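Local coordinates for protein cytokinin riboside 5'-monophosphate phosphoribohydrolase (Corynebacterium glutamicum, PDB 5WQ3) that belongs to the LOG-like family of Rossmann-type alpha/beta proteins and assembles from several copies of one chain, at residues Q54-A59 / F149-A154. Sequence-based numbering, arbitrary orientation.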
loop_
_atom_site.group_PDB
_atom_site.type_symbol
_atom_site.label_atom_id
_atom_site.label_comp_id
_atom_site.label_asym_id
_atom_site.label_seq_id
_atom_site.Cartn_x
_atom_site.Cartn_y
_atom_site.Cartn_z
ATOM N N GLN C 54 -1.352 54.604 29.214
ATOM C CA GLN C 54 -1.644 55.185 30.491
ATOM C C GLN C 54 -1.487 54.154 31.561
ATOM O O GLN C 54 -0.979 54.398 32.631
ATOM C CB GLN C 54 -3.103 55.763 30.530
ATOM C CG GLN C 54 -3.347 56.436 31.864
ATOM C CD GLN C 54 -4.718 57.116 32.052
ATOM O OE1 GLN C 54 -5.597 56.582 32.703
ATOM N NE2 GLN C 54 -4.860 58.321 31.528
ATOM N N SER C 55 -1.894 52.969 31.268
ATOM C CA SER C 55 -1.872 51.847 32.218
ATOM C C SER C 55 -0.462 51.501 32.641
ATOM O O SER C 55 -0.209 51.196 33.802
ATOM C CB SER C 55 -2.555 50.616 31.554
ATOM O OG SER C 55 -2.763 49.556 32.456
ATOM N N GLU C 56 0.448 51.535 31.693
ATOM C CA GLU C 56 1.801 51.198 31.989
ATOM C C GLU C 56 2.508 52.267 32.824
ATOM O O GLU C 56 3.264 51.891 33.741
ATOM C CB GLU C 56 2.565 50.985 30.693
ATOM C CG GLU C 56 2.214 49.660 30.102
ATOM C CD GLU C 56 3.366 49.026 29.303
ATOM O OE1 GLU C 56 4.360 49.707 28.878
ATOM O OE2 GLU C 56 3.192 47.832 29.058
ATOM N N PHE C 57 2.227 53.574 32.552
ATOM C CA PHE C 57 2.754 54.625 33.378
ATOM C C PHE C 57 2.200 54.512 34.755
ATOM O O PHE C 57 2.921 54.616 35.721
ATOM C CB PHE C 57 2.554 56.036 32.788
ATOM C CG PHE C 57 3.487 56.348 31.645
ATOM C CD1 PHE C 57 4.821 56.725 31.908
ATOM C CD2 PHE C 57 3.085 56.244 30.339
ATOM C CE1 PHE C 57 5.681 57.025 30.877
ATOM C CE2 PHE C 57 3.983 56.522 29.283
ATOM C CZ PHE C 57 5.288 56.892 29.559
ATOM N N VAL C 58 0.888 54.353 34.871
ATOM C CA VAL C 58 0.302 54.231 36.191
ATOM C C VAL C 58 0.892 53.102 37.018
ATOM O O VAL C 58 1.347 53.323 38.117
ATOM C CB VAL C 58 -1.248 54.123 36.098
ATOM C CG1 VAL C 58 -1.827 53.793 37.454
ATOM C CG2 VAL C 58 -1.827 55.364 35.525
ATOM N N ALA C 59 0.964 51.888 36.479
ATOM C CA ALA C 59 1.517 50.715 37.159
ATOM C C ALA C 59 2.993 50.859 37.516
ATOM O O ALA C 59 3.448 50.385 38.595
ATOM C CB ALA C 59 1.357 49.461 36.274
ATOM N N PHE C 149 7.010 45.636 30.600
ATOM C CA PHE C 149 6.467 46.752 29.837
ATOM C C PHE C 149 6.376 46.348 28.385
ATOM O O PHE C 149 7.291 45.760 27.809
ATOM C CB PHE C 149 7.376 48.003 29.912
ATOM C CG PHE C 149 7.457 48.618 31.277
ATOM C CD1 PHE C 149 8.323 48.137 32.208
ATOM C CD2 PHE C 149 6.594 49.642 31.648
ATOM C CE1 PHE C 149 8.357 48.678 33.489
ATOM C CE2 PHE C 149 6.642 50.226 32.896
ATOM C CZ PHE C 149 7.518 49.740 33.835
ATOM N N ARG C 150 5.236 46.627 27.813
ATOM C CA ARG C 150 5.052 46.595 26.385
ATOM C C ARG C 150 5.739 47.775 25.626
ATOM O O ARG C 150 6.177 47.618 24.507
ATOM C CB ARG C 150 3.513 46.572 26.151
ATOM C CG ARG C 150 3.033 47.183 24.856
ATOM C CD ARG C 150 3.356 46.236 23.761
ATOM N NE ARG C 150 2.583 46.443 22.552
ATOM C CZ ARG C 150 2.491 45.506 21.617
ATOM N NH1 ARG C 150 3.115 44.342 21.812
ATOM N NH2 ARG C 150 1.786 45.717 20.507
ATOM N N TYR C 151 5.752 48.972 26.212
ATOM C CA TYR C 151 6.129 50.170 25.518
ATOM C C TYR C 151 7.527 50.575 25.953
ATOM O O TYR C 151 7.750 50.944 27.106
ATOM C CB TYR C 151 5.121 51.258 25.849
ATOM C CG TYR C 151 3.775 50.905 25.252
ATOM C CD1 TYR C 151 3.557 50.952 23.861
ATOM C CD2 TYR C 151 2.731 50.515 26.056
ATOM C CE1 TYR C 151 2.308 50.646 23.320
ATOM C CE2 TYR C 151 1.503 50.162 25.503
ATOM C CZ TYR C 151 1.299 50.240 24.153
ATOM O OH TYR C 151 0.044 49.890 23.665
ATOM N N PHE C 152 8.474 50.497 25.027
ATOM C CA PHE C 152 9.872 50.894 25.241
ATOM C C PHE C 152 9.969 52.262 25.913
ATOM O O PHE C 152 10.726 52.465 26.849
ATOM C CB PHE C 152 10.519 50.898 23.854
ATOM C CG PHE C 152 11.965 50.620 23.837
ATOM C CD1 PHE C 152 12.440 49.335 24.063
ATOM C CD2 PHE C 152 12.880 51.639 23.519
ATOM C CE1 PHE C 152 13.813 49.072 24.052
ATOM C CE2 PHE C 152 14.254 51.378 23.474
ATOM C CZ PHE C 152 14.718 50.099 23.749
ATOM N N PHE C 153 9.118 53.194 25.513
ATOM C CA PHE C 153 9.202 54.551 26.021
ATOM C C PHE C 153 8.760 54.695 27.459
ATOM O O PHE C 153 9.312 55.511 28.175
ATOM C CB PHE C 153 8.493 55.577 25.127
ATOM C CG PHE C 153 7.082 55.223 24.780
ATOM C CD1 PHE C 153 6.812 54.409 23.667
ATOM C CD2 PHE C 153 6.027 55.664 25.547
ATOM C CE1 PHE C 153 5.518 54.083 23.332
ATOM C CE2 PHE C 153 4.730 55.325 25.234
ATOM C CZ PHE C 153 4.469 54.544 24.117
ATOM N N ALA C 154 7.788 53.895 27.897
ATOM C CA ALA C 154 7.467 53.862 29.304
ATOM C C ALA C 154 8.551 53.275 30.152
ATOM O O ALA C 154 8.848 53.769 31.243
ATOM C CB ALA C 154 6.213 53.094 29.552
#
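The carboxylate of E56 is gripped by two successive backbone amides: R150 N gives its hydrogen to E56 OE2 at 2.7 Å, and Y151 N gives its own to E56 OE1 at 3.1 Å. This pair of bonds ties helix 46-64 to the turn that leads from strand 145-149, outermost in the parallel Rossmann-type sheet of this chain, into helix 152-162, with Y151 as its N-cap residue. R150 N lies on the syn lone pair of OE2, whereas Y151 N meets OE1 on the syn side but 25° out of the carboxylate plane. A bend at chi2 (-149°) helps turn the E56 carboxylate toward the two amides, and together the bonds should hold it against rotation. E56 OE1 also sits at the ring edges of F149 and Y151, 3.4 Å from Y151 CD2, with the Y151 ring steeply turned to the carboxylate. The guanidinium of R150 leads elsewhere, making salt bridges to E132 and to E223 of the second subunit, while R150 CG lies over the centre of the Y151 ring. At the next residue, F57 receives A154 CB over one ring face, a CH-pi contact 4.1 Å from the ring centroid, and F57 CZ comes to 3.7 Å from A154 CA.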